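Local coordinates for protein histidinol-phosphatase (Listeria monocytogenes serotype 4b str. H7858, PDB 6NLR) that probably catalyses the hydrolysis of L-histidinol phosphate to histidinol and phosphate in histidine biosynthesis, using a trinuclear metal centre, at residues 10-15 and 38-43; 91-96 and 119-124; 253-258 and 267-272; 1-6 and 32-37. All coordinates share one frame; numbering follows the deposited sequence.

Interaction 1: residues 10-15 and 38-43; sequences EFCPHG and VEHAPL. With MN (manganese (II) ion), chain D.
Glu39 and His40, at the end of strand 34-40, face the loop 10-15 in the metal-binding mouth of the PHP-domain barrel. The chain of Glu39 leaves the backbone extended and then bends at CG (chi2 50°), which lays its carboxylate along Cys12: OE2 lies 3.3 Å from Cys12 CB, and the CG of Glu39 is 4.2 Å from Phe11 CB. This carboxylate has three hydrogen-bond partners. Its OE2 accepts the backbone N of His40 at 2.9 Å, on the anti side and 24° out of the carboxylate plane, and also takes a bond from His8, while OE1 takes one from Thr9. Glu39 is thus a second-shell residue, fixing both a metal-binding strand end and His8, a cobalt ligand.

His40 comes next, its ring crossing that of His14 obliquely, with the planes at 50°. Its NE2 binds a manganese ion at 2.1 Å, a site completed by His14 and His260. The thiol of Cys12 touches both imidazoles: SG meets the edge of the His40 ring, 3.7 Å from CD2, and lies over the centre of the His14 ring. A type I turn from Cys12 to Gly15 carries His14 to the metal. The modelled rotation of that ring is doubtful, since its carbon CE1, rather than a nitrogen, sits 2.1 Å from the manganese.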
# COMPACT_ATOMS: atom_id res chain seq x y z
N GLU A 10 11.37 0.92 -11.70
CA GLU A 10 12.37 2.01 -11.82
C GLU A 10 11.66 3.38 -11.83
O GLU A 10 12.36 4.37 -11.62
CB GLU A 10 13.27 1.83 -13.05
CG GLU A 10 12.57 1.96 -14.41
CD GLU A 10 11.85 0.71 -14.95
OE1 GLU A 10 11.60 -0.26 -14.17
OE2 GLU A 10 11.48 0.73 -16.13
N PHE A 11 10.34 3.45 -12.01
CA PHE A 11 9.59 4.74 -11.99
C PHE A 11 9.35 5.21 -10.55
O PHE A 11 8.83 6.31 -10.34
CB PHE A 11 8.31 4.64 -12.82
CG PHE A 11 8.57 4.70 -14.31
CD1 PHE A 11 8.86 3.56 -15.04
CD2 PHE A 11 8.56 5.92 -14.98
CE1 PHE A 11 9.12 3.63 -16.40
CE2 PHE A 11 8.83 5.99 -16.33
CZ PHE A 11 9.10 4.84 -17.04
N CYS A 12 9.71 4.40 -9.56
CA CYS A 12 9.57 4.74 -8.13
C CYS A 12 10.83 5.48 -7.68
O CYS A 12 11.89 4.86 -7.59
CB CYS A 12 9.38 3.49 -7.29
SG CYS A 12 9.15 3.89 -5.54
N PRO A 13 10.78 6.78 -7.35
CA PRO A 13 11.99 7.53 -6.99
C PRO A 13 12.68 7.01 -5.71
O PRO A 13 13.86 7.18 -5.60
CB PRO A 13 11.52 9.00 -6.82
CG PRO A 13 10.12 9.04 -7.43
CD PRO A 13 9.57 7.62 -7.28
N HIS A 14 11.97 6.34 -4.80
CA HIS A 14 12.55 5.82 -3.53
C HIS A 14 12.85 4.31 -3.63
O HIS A 14 13.22 3.73 -2.60
CB HIS A 14 11.62 6.11 -2.34
CG HIS A 14 10.23 5.60 -2.48
ND1 HIS A 14 9.82 4.35 -2.07
CD2 HIS A 14 9.12 6.21 -2.96
CE1 HIS A 14 8.53 4.21 -2.32
NE2 HIS A 14 8.08 5.33 -2.87
N GLY A 15 12.70 3.69 -4.80
CA GLY A 15 12.99 2.26 -4.97
C GLY A 15 14.47 2.02 -5.22
O GLY A 15 15.26 2.99 -5.10
N VAL A 38 1.94 -1.89 -9.78
CA VAL A 38 1.07 -0.85 -9.20
C VAL A 38 1.97 0.25 -8.65
O VAL A 38 2.14 0.38 -7.41
CB VAL A 38 0.08 -1.45 -8.18
CG1 VAL A 38 -1.04 -2.19 -8.91
CG2 VAL A 38 0.75 -2.39 -7.19
N GLU A 39 2.55 1.02 -9.56
CA GLU A 39 3.50 2.09 -9.20
C GLU A 39 2.75 3.20 -8.45
O GLU A 39 1.53 3.40 -8.70
CB GLU A 39 4.19 2.61 -10.46
CG GLU A 39 5.38 3.47 -10.12
CD GLU A 39 6.31 2.79 -9.13
OE1 GLU A 39 7.15 2.00 -9.57
OE2 GLU A 39 6.16 3.06 -7.92
N HIS A 40 3.44 3.92 -7.57
CA HIS A 40 2.86 5.08 -6.86
C HIS A 40 2.31 6.11 -7.86
O HIS A 40 3.08 6.57 -8.73
CB HIS A 40 3.90 5.74 -5.98
CG HIS A 40 4.36 4.83 -4.92
ND1 HIS A 40 3.57 4.53 -3.83
CD2 HIS A 40 5.53 4.16 -4.77
CE1 HIS A 40 4.23 3.71 -3.03
NE2 HIS A 40 5.43 3.47 -3.59
N ALA A 41 1.03 6.47 -7.73
CA ALA A 41 0.42 7.53 -8.55
C ALA A 41 1.04 8.87 -8.16
O ALA A 41 1.31 9.07 -6.98
CB ALA A 41 -1.08 7.57 -8.37
N PRO A 42 1.26 9.80 -9.10
CA PRO A 42 1.69 11.16 -8.76
C PRO A 42 0.81 11.84 -7.69
O PRO A 42 -0.40 11.69 -7.73
CB PRO A 42 1.56 11.91 -10.10
CG PRO A 42 1.75 10.84 -11.15
CD PRO A 42 1.10 9.60 -10.55
N LEU A 43 1.44 12.56 -6.75
CA LEU A 43 0.69 13.28 -5.68
C LEU A 43 0.08 14.56 -6.25
O LEU A 43 0.62 15.08 -7.20
CB LEU A 43 1.61 13.63 -4.51
CG LEU A 43 2.26 12.44 -3.82
CD1 LEU A 43 3.17 12.94 -2.71
CD2 LEU A 43 1.21 11.51 -3.26
MN MN D . 7.14 2.63 -2.63

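Interaction 2: residues 91-96 and 119-124; sequences GFEVDY and VLSLHF. With MN (manganese (II) ion), chain E; CO (cobalt (II) ion), chain F.
Val94 and Leu120 pack on one side of two parallel strands, 87-95 and 117-127, the ends of a beta-alpha-beta unit in the PHP-domain barrel. Leu120 CD1 is the main bump: it settles into the hollow between Val94 and Tyr96, 4.1 Å from Val94 CG1 and 4.0 Å from Tyr96 CB. With its CG anti to the backbone N (chi1 -176°), Tyr96 sends its ring away from strand 117-127, where Leu122 CD1 abuts the ring edge and the OH bonds Glu101. Helices 101-111 and 152-168 cover this side.

Four backbone hydrogen bonds zip the strands together, from Val119 N to Phe92 O through to Tyr96 N to Ser121 O. The other side carries Glu93, Asp95, Val119 and Ser121, and is polar where it reaches the metals. The extended Glu93 bridges two ions, OE1 on cobalt and OE2 on manganese at 2.1 Å. Ser121 OG packs against its CG and donates to the anti lone pair of OE2 at 2.8 Å, steadying the carboxylate.

His123 NE2 binds the same manganese. Its far side is held by Asp95, whose OD1 accepts from ND1 at 2.8 Å, in the imidazole plane but 41° out of the carboxylate plane, which probably polarises the ring. A water fills the notch beside this pair, donating to Asp95 OD1 and Tyr96 O and accepting from His123 N at 2.8 Å.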
# COMPACT_ATOMS: atom_id res chain seq x y z
N GLY A 91 -1.31 -0.92 -13.15
CA GLY A 91 -2.13 0.10 -12.49
C GLY A 91 -1.29 0.92 -11.55
O GLY A 91 -0.08 1.10 -11.81
N PHE A 92 -1.92 1.43 -10.50
CA PHE A 92 -1.26 2.30 -9.51
C PHE A 92 -1.54 1.82 -8.11
O PHE A 92 -2.64 1.26 -7.83
CB PHE A 92 -1.79 3.73 -9.66
CG PHE A 92 -1.49 4.33 -11.00
CD1 PHE A 92 -0.21 4.77 -11.32
CD2 PHE A 92 -2.49 4.41 -11.96
CE1 PHE A 92 0.07 5.30 -12.57
CE2 PHE A 92 -2.21 4.98 -13.20
CZ PHE A 92 -0.94 5.43 -13.49
N GLU A 93 -0.57 2.07 -7.23
CA GLU A 93 -0.81 2.24 -5.79
C GLU A 93 -1.23 3.70 -5.64
O GLU A 93 -0.37 4.61 -5.76
CB GLU A 93 0.41 1.90 -4.94
CG GLU A 93 0.05 1.87 -3.46
CD GLU A 93 1.19 1.55 -2.53
OE1 GLU A 93 2.32 1.35 -3.03
OE2 GLU A 93 0.95 1.47 -1.30
N VAL A 94 -2.53 3.90 -5.44
CA VAL A 94 -3.17 5.23 -5.36
C VAL A 94 -3.16 5.66 -3.90
O VAL A 94 -3.70 4.93 -3.06
CB VAL A 94 -4.58 5.19 -5.96
CG1 VAL A 94 -5.22 6.56 -5.93
CG2 VAL A 94 -4.55 4.64 -7.39
N ASP A 95 -2.57 6.81 -3.61
CA ASP A 95 -2.68 7.44 -2.27
C ASP A 95 -4.14 7.85 -2.05
O ASP A 95 -4.71 8.54 -2.94
CB ASP A 95 -1.74 8.64 -2.13
CG ASP A 95 -0.36 8.20 -1.72
OD1 ASP A 95 -0.12 8.04 -0.49
OD2 ASP A 95 0.44 7.96 -2.63
N TYR A 96 -4.71 7.45 -0.92
CA TYR A 96 -5.89 8.12 -0.36
C TYR A 96 -5.36 9.38 0.34
O TYR A 96 -4.61 9.28 1.35
CB TYR A 96 -6.73 7.21 0.54
CG TYR A 96 -7.97 7.93 0.99
CD1 TYR A 96 -8.98 8.22 0.09
CD2 TYR A 96 -8.09 8.41 2.28
CE1 TYR A 96 -10.10 8.95 0.47
CE2 TYR A 96 -9.21 9.12 2.68
CZ TYR A 96 -10.21 9.39 1.77
OH TYR A 96 -11.30 10.09 2.15
N VAL A 119 -4.30 -0.69 -6.11
CA VAL A 119 -4.29 -0.73 -4.64
C VAL A 119 -4.57 0.70 -4.17
O VAL A 119 -3.98 1.65 -4.74
CB VAL A 119 -2.96 -1.30 -4.13
CG1 VAL A 119 -2.87 -1.23 -2.63
CG2 VAL A 119 -2.74 -2.74 -4.58
N LEU A 120 -5.46 0.86 -3.20
CA LEU A 120 -5.69 2.16 -2.55
C LEU A 120 -5.04 2.10 -1.18
O LEU A 120 -5.44 1.24 -0.38
CB LEU A 120 -7.19 2.44 -2.47
CG LEU A 120 -7.57 3.78 -1.85
CD1 LEU A 120 -7.14 4.92 -2.74
CD2 LEU A 120 -9.07 3.83 -1.58
N SER A 121 -4.07 2.98 -0.95
CA SER A 121 -3.19 2.97 0.23
C SER A 121 -3.24 4.32 0.95
O SER A 121 -3.17 5.37 0.28
CB SER A 121 -1.78 2.64 -0.17
OG SER A 121 -1.70 1.30 -0.57
N LEU A 122 -3.27 4.27 2.27
CA LEU A 122 -3.08 5.47 3.13
C LEU A 122 -1.61 5.54 3.59
O LEU A 122 -1.15 4.63 4.33
CB LEU A 122 -4.05 5.37 4.31
CG LEU A 122 -4.05 6.57 5.24
CD1 LEU A 122 -4.67 7.79 4.55
CD2 LEU A 122 -4.76 6.23 6.53
N HIS A 123 -0.92 6.63 3.24
CA HIS A 123 0.52 6.86 3.58
C HIS A 123 0.72 8.17 4.36
O HIS A 123 1.81 8.34 4.92
CB HIS A 123 1.40 6.90 2.33
CG HIS A 123 1.44 5.65 1.52
ND1 HIS A 123 1.07 5.63 0.19
CD2 HIS A 123 1.77 4.38 1.83
CE1 HIS A 123 1.18 4.40 -0.28
NE2 HIS A 123 1.59 3.62 0.70
N PHE A 124 -0.27 9.07 4.37
CA PHE A 124 -0.15 10.42 4.96
C PHE A 124 -1.37 10.70 5.85
O PHE A 124 -2.51 10.38 5.47
CB PHE A 124 -0.06 11.49 3.87
CG PHE A 124 1.16 11.42 3.00
CD1 PHE A 124 2.35 12.01 3.40
CD2 PHE A 124 1.11 10.79 1.76
CE1 PHE A 124 3.46 11.96 2.58
CE2 PHE A 124 2.23 10.72 0.95
CZ PHE A 124 3.40 11.30 1.36
MN MN E . 2.27 1.69 0.30
CO CO F . 3.67 -0.21 -2.40
O HOH W 1 -1.85 8.61 1.51
O HOH W 2 -4.12 11.08 3.39
O HOH W 3 3.60 1.67 2.20
O HOH W 4 3.00 0.17 -0.33

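Interaction 3: residues 253-258 and 267-272; sequences FVYGSD and RGYSTY. With CO (cobalt (II) ion), chain F.
Tyr255 and Tyr272 come within 6.5 Å of each other, CA to CA, where the start of helix 269-276, with Gly268 at its N-cap, lies against strand 253-256, the last strand of the PHP-type barrel. Where strand and helix meet, the core is an aromatic cluster built round Tyr255. The helix residue Tyr269 turns its ring edge onto the face of Tyr255 in a T-shaped stack, planes at 82°, with its CD1 over the ring centre and 3.6 Å from Tyr255 CG. Tyr272 instead takes the root of the same side chain: Tyr255 CB sits almost straight above its ring in a CH-pi contact, 3.6 Å from the centroid. Beyond the edge of Tyr272 lies Phe253 CB. A water joins the Tyr272 OH to the backbone N of Tyr255.

At the far end of its ring, Tyr255 OH donates to Arg267 O at 2.6 Å, from above the carbonyl plane, tying the barrel strand to the residue just before the N-cap. Arg267 then reaches back with an extended chain. Its guanidinium takes Ser257 O side-on, NE at 2.8 Å and NH2 at 2.9 Å, both donors lying in the carbonyl plane, so the one oxygen accepts two N-H groups and lies in the guanidinium plane. This grip falls immediately before Asp258, in the loop that follows the strand and enters the metal site. Asp258 OD1 binds cobalt, while OD2, also bonded by Asn224, accepts at 2.6 Å from the water ligated to that ion.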
# COMPACT_ATOMS: atom_id res chain seq x y z
N PHE A 253 -7.92 -12.11 0.18
CA PHE A 253 -6.55 -11.56 0.29
C PHE A 253 -5.81 -11.84 -1.02
O PHE A 253 -6.01 -12.89 -1.58
CB PHE A 253 -5.80 -12.20 1.46
CG PHE A 253 -6.16 -11.63 2.81
CD1 PHE A 253 -5.62 -10.42 3.23
CD2 PHE A 253 -7.06 -12.28 3.64
CE1 PHE A 253 -5.95 -9.90 4.46
CE2 PHE A 253 -7.37 -11.77 4.88
CZ PHE A 253 -6.82 -10.58 5.29
N VAL A 254 -5.02 -10.88 -1.47
CA VAL A 254 -4.01 -11.07 -2.54
C VAL A 254 -2.63 -10.80 -1.93
O VAL A 254 -2.43 -9.69 -1.41
CB VAL A 254 -4.29 -10.13 -3.73
CG1 VAL A 254 -3.30 -10.37 -4.87
CG2 VAL A 254 -5.74 -10.25 -4.20
N TYR A 255 -1.75 -11.79 -1.99
CA TYR A 255 -0.31 -11.65 -1.62
C TYR A 255 0.27 -10.42 -2.32
O TYR A 255 0.06 -10.28 -3.52
CB TYR A 255 0.49 -12.87 -2.03
CG TYR A 255 1.99 -12.67 -2.00
CD1 TYR A 255 2.69 -12.67 -0.80
CD2 TYR A 255 2.72 -12.47 -3.16
CE1 TYR A 255 4.07 -12.50 -0.77
CE2 TYR A 255 4.10 -12.31 -3.16
CZ TYR A 255 4.78 -12.34 -1.94
OH TYR A 255 6.13 -12.17 -1.91
N GLY A 256 0.96 -9.58 -1.57
CA GLY A 256 1.69 -8.40 -2.08
C GLY A 256 3.07 -8.34 -1.46
O GLY A 256 3.13 -8.18 -0.22
N SER A 257 4.13 -8.49 -2.27
CA SER A 257 5.55 -8.40 -1.86
C SER A 257 5.92 -6.94 -1.56
O SER A 257 6.88 -6.71 -0.83
CB SER A 257 6.46 -8.95 -2.94
OG SER A 257 6.36 -8.17 -4.15
N ASP A 258 5.20 -5.99 -2.15
CA ASP A 258 5.60 -4.56 -2.16
C ASP A 258 7.04 -4.43 -2.68
O ASP A 258 7.81 -3.62 -2.11
CB ASP A 258 5.42 -3.94 -0.77
CG ASP A 258 4.83 -2.55 -0.84
OD1 ASP A 258 5.02 -1.89 -1.86
OD2 ASP A 258 4.14 -2.17 0.12
N ARG A 267 9.25 -12.42 -1.52
CA ARG A 267 9.61 -12.41 -0.08
C ARG A 267 8.35 -12.70 0.76
O ARG A 267 7.26 -12.18 0.44
CB ARG A 267 10.28 -11.08 0.32
CG ARG A 267 9.34 -9.88 0.30
CD ARG A 267 10.12 -8.62 0.59
NE ARG A 267 9.35 -7.40 0.34
CZ ARG A 267 9.78 -6.18 0.59
NH1 ARG A 267 10.97 -5.99 1.15
NH2 ARG A 267 9.03 -5.13 0.29
N GLY A 268 8.48 -13.55 1.77
CA GLY A 268 7.40 -13.89 2.72
C GLY A 268 6.24 -14.65 2.06
O GLY A 268 5.17 -14.80 2.70
N TYR A 269 6.43 -15.21 0.86
CA TYR A 269 5.32 -15.92 0.19
C TYR A 269 4.86 -17.11 1.04
O TYR A 269 3.60 -17.28 1.15
CB TYR A 269 5.64 -16.35 -1.24
CG TYR A 269 4.40 -16.83 -1.93
CD1 TYR A 269 3.49 -15.92 -2.42
CD2 TYR A 269 4.12 -18.19 -2.05
CE1 TYR A 269 2.34 -16.33 -3.06
CE2 TYR A 269 2.96 -18.63 -2.67
CZ TYR A 269 2.06 -17.69 -3.15
OH TYR A 269 0.90 -18.09 -3.75
N SER A 270 5.78 -17.91 1.59
CA SER A 270 5.40 -19.09 2.42
C SER A 270 4.59 -18.60 3.63
O SER A 270 3.65 -19.32 4.03
CB SER A 270 6.56 -19.95 2.90
OG SER A 270 6.09 -21.04 3.75
N THR A 271 4.93 -17.43 4.18
CA THR A 271 4.25 -16.87 5.38
C THR A 271 2.82 -16.52 5.00
O THR A 271 1.94 -16.78 5.83
CB THR A 271 5.00 -15.67 5.96
OG1 THR A 271 6.27 -16.16 6.40
CG2 THR A 271 4.27 -14.97 7.08
N TYR A 272 2.61 -16.00 3.79
CA TYR A 272 1.26 -15.71 3.26
C TYR A 272 0.42 -16.99 3.24
O TYR A 272 -0.68 -16.99 3.78
CB TYR A 272 1.34 -15.03 1.89
CG TYR A 272 0.13 -15.18 1.00
CD1 TYR A 272 -1.01 -14.44 1.25
CD2 TYR A 272 0.13 -16.05 -0.08
CE1 TYR A 272 -2.14 -14.58 0.46
CE2 TYR A 272 -0.98 -16.18 -0.89
CZ TYR A 272 -2.12 -15.44 -0.62
OH TYR A 272 -3.21 -15.55 -1.43
CO CO F . 3.67 -0.21 -2.40
O HOH W 5 -2.27 -14.20 -3.76
O HOH W 4 3.00 0.17 -0.33

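Interaction 4: residues 1-6 and 32-37; sequences MKRDGH and FDEYSI. With CO (cobalt (II) ion), chain F.
Lys2 and Asp33 begin a set of backbone hydrogen bonds that runs between two parallel strands. Lys2 O accepts two donors, Asp33 N at 2.9 Å and Glu34 N at a longer 3.3 Å. Farther on, Asp4 N donates a hydrogen bond to Glu34 O and Asp4 O accepts one from Ser36 N, each at 2.9 Å. The carboxylate of Asp33 folds back to meet Lys2 N, OD1 on its syn side at 3.3 Å and OD2 weakly.

Among the charged groups, Arg3 and Glu34 lie side by side and point the same way, their flat ends 14° from parallel. Glu34 OE2 stands over a guanidinium face, 3.9 Å from Arg3 NE, so the long salt bridge rests on charge alone. The N-H groups go to other partners: Arg3 NE to a water shared with Asp4 O and Ser36 OG, and NH2 to Asp117. Glu34 OE2 also bonds His89.

Contacts with an aromatic ring centre on Phe32. The extended chain of Lys2 passes over one ring face, CE 3.6 Å from Phe32 CE1, and ends in an off-centre cation-pi contact, while NZ is held by Leu30 O. Asp4 CB touches Phe32 CE2.

An Asx turn, Asp4 OD1 to His6 N at 3.1 Å, spans the residues leading to the metal ligand His6, and Ser257 holds the other carboxylate oxygen. His6 NE2 binds cobalt just beyond. Strand 3-7, helix 20-29 and strand 34-40 form a right-handed beta-alpha-beta crossover, and His6 with His8 makes the His-x-His metal motif that opens a PHP domain.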
# COMPACT_ATOMS: atom_id res chain seq x y z
N MSE A 1 -2.63 -21.48 -7.73
CA MSE A 1 -2.14 -20.31 -8.52
C MSE A 1 -1.14 -19.54 -7.68
O MSE A 1 -1.03 -19.78 -6.48
CB MSE A 1 -3.29 -19.38 -8.96
CG MSE A 1 -4.33 -20.03 -9.87
SE MSE A 1 -3.56 -21.08 -11.36
CE MSE A 1 -3.16 -22.95 -10.87
N LYS A 2 -0.40 -18.63 -8.31
CA LYS A 2 0.63 -17.90 -7.60
C LYS A 2 0.69 -16.45 -8.09
O LYS A 2 1.26 -16.19 -9.16
CB LYS A 2 1.97 -18.63 -7.71
CG LYS A 2 3.00 -18.13 -6.72
CD LYS A 2 4.14 -19.10 -6.44
CE LYS A 2 5.27 -18.36 -5.76
NZ LYS A 2 6.37 -19.27 -5.36
N ARG A 3 0.17 -15.53 -7.30
CA ARG A 3 -0.09 -14.14 -7.72
C ARG A 3 0.61 -13.18 -6.76
O ARG A 3 0.47 -13.34 -5.52
CB ARG A 3 -1.60 -13.92 -7.73
CG ARG A 3 -2.00 -12.50 -8.06
CD ARG A 3 -3.50 -12.34 -8.22
NE ARG A 3 -3.79 -10.94 -8.47
CZ ARG A 3 -4.97 -10.35 -8.29
NH1 ARG A 3 -6.01 -11.04 -7.86
NH2 ARG A 3 -5.10 -9.06 -8.54
N ASP A 4 1.29 -12.17 -7.31
CA ASP A 4 1.77 -10.99 -6.55
C ASP A 4 0.92 -9.80 -7.00
O ASP A 4 0.93 -9.48 -8.21
CB ASP A 4 3.28 -10.81 -6.70
CG ASP A 4 3.87 -9.76 -5.78
OD1 ASP A 4 3.09 -8.97 -5.16
OD2 ASP A 4 5.14 -9.70 -5.68
N GLY A 5 0.19 -9.20 -6.07
CA GLY A 5 -0.72 -8.08 -6.37
C GLY A 5 -0.09 -6.73 -6.09
O GLY A 5 -0.83 -5.73 -6.21
N HIS A 6 1.20 -6.65 -5.75
CA HIS A 6 1.79 -5.37 -5.28
C HIS A 6 3.30 -5.28 -5.56
O HIS A 6 4.11 -5.73 -4.71
CB HIS A 6 1.40 -5.17 -3.81
CG HIS A 6 1.62 -3.79 -3.29
ND1 HIS A 6 0.97 -3.34 -2.15
CD2 HIS A 6 2.44 -2.80 -3.68
CE1 HIS A 6 1.38 -2.12 -1.89
NE2 HIS A 6 2.27 -1.75 -2.81
N PHE A 32 5.74 -17.48 -10.25
CA PHE A 32 4.54 -16.60 -10.23
C PHE A 32 3.85 -16.78 -11.58
O PHE A 32 4.57 -16.85 -12.56
CB PHE A 32 4.92 -15.15 -9.91
CG PHE A 32 5.15 -14.95 -8.44
CD1 PHE A 32 6.39 -15.21 -7.88
CD2 PHE A 32 4.10 -14.59 -7.60
CE1 PHE A 32 6.59 -15.08 -6.51
CE2 PHE A 32 4.29 -14.45 -6.24
CZ PHE A 32 5.54 -14.69 -5.69
N ASP A 33 2.52 -16.87 -11.64
CA ASP A 33 1.81 -16.86 -12.94
C ASP A 33 1.02 -15.56 -13.09
O ASP A 33 0.53 -15.32 -14.18
CB ASP A 33 0.97 -18.12 -13.13
CG ASP A 33 0.22 -18.52 -11.89
OD1 ASP A 33 -0.57 -17.67 -11.43
OD2 ASP A 33 0.49 -19.64 -11.38
N GLU A 34 0.94 -14.71 -12.07
CA GLU A 34 0.18 -13.44 -12.15
C GLU A 34 0.89 -12.38 -11.31
O GLU A 34 1.36 -12.69 -10.21
CB GLU A 34 -1.24 -13.68 -11.69
CG GLU A 34 -2.17 -12.56 -12.05
CD GLU A 34 -3.63 -12.89 -11.84
OE1 GLU A 34 -3.91 -13.99 -11.39
OE2 GLU A 34 -4.49 -12.03 -12.12
N TYR A 35 0.99 -11.17 -11.85
CA TYR A 35 1.94 -10.13 -11.36
C TYR A 35 1.36 -8.76 -11.68
O TYR A 35 1.13 -8.48 -12.87
CB TYR A 35 3.29 -10.42 -12.00
CG TYR A 35 4.45 -9.57 -11.55
CD1 TYR A 35 4.64 -8.31 -12.09
CD2 TYR A 35 5.38 -10.04 -10.65
CE1 TYR A 35 5.73 -7.53 -11.75
CE2 TYR A 35 6.47 -9.26 -10.28
CZ TYR A 35 6.65 -8.01 -10.84
OH TYR A 35 7.73 -7.24 -10.52
N SER A 36 1.14 -7.93 -10.65
CA SER A 36 0.61 -6.56 -10.79
C SER A 36 1.72 -5.53 -10.55
O SER A 36 2.38 -5.55 -9.49
CB SER A 36 -0.60 -6.33 -9.90
OG SER A 36 -1.71 -7.09 -10.35
N ILE A 37 1.91 -4.67 -11.54
CA ILE A 37 2.74 -3.45 -11.45
C ILE A 37 1.80 -2.34 -11.02
O ILE A 37 0.94 -1.93 -11.85
CB ILE A 37 3.42 -3.16 -12.78
CG1 ILE A 37 4.27 -4.35 -13.24
CG2 ILE A 37 4.23 -1.88 -12.67
CD1 ILE A 37 4.64 -4.29 -14.70
CO CO F . 3.67 -0.21 -2.40
O HOH W 6 -1.46 -9.69 -9.66
O HOH W 4 3.00 0.17 -0.33

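Overall arrangement
Strands 3-7, 34-40, 87-95 and 117-127 are successive neighbours in one sheet: interaction 4 pairs the first two, interaction 2 the last two, and interaction 1 sets a loop against the end of strand 34-40. Interactions 1 and 4 alternate along the chain, and backbone bonds from Glu39 and Ala41 to Glu93 join interaction 1 to interaction 2, whose centres lie about 11 Å apart. Interaction 3 comes last in sequence yet its centre lies about 10 Å from that of interaction 4: Tyr255 O meets Gly5 N, bringing the final strand beside the first. Interactions 2, 3 and 4 supply Glu93, Asp258 and His6 to the cobalt ion, and interactions 1 and 2 give ligands to separate manganese ions. Distant chain regions thus build the trinuclear centre, beside which a sulfate is bound.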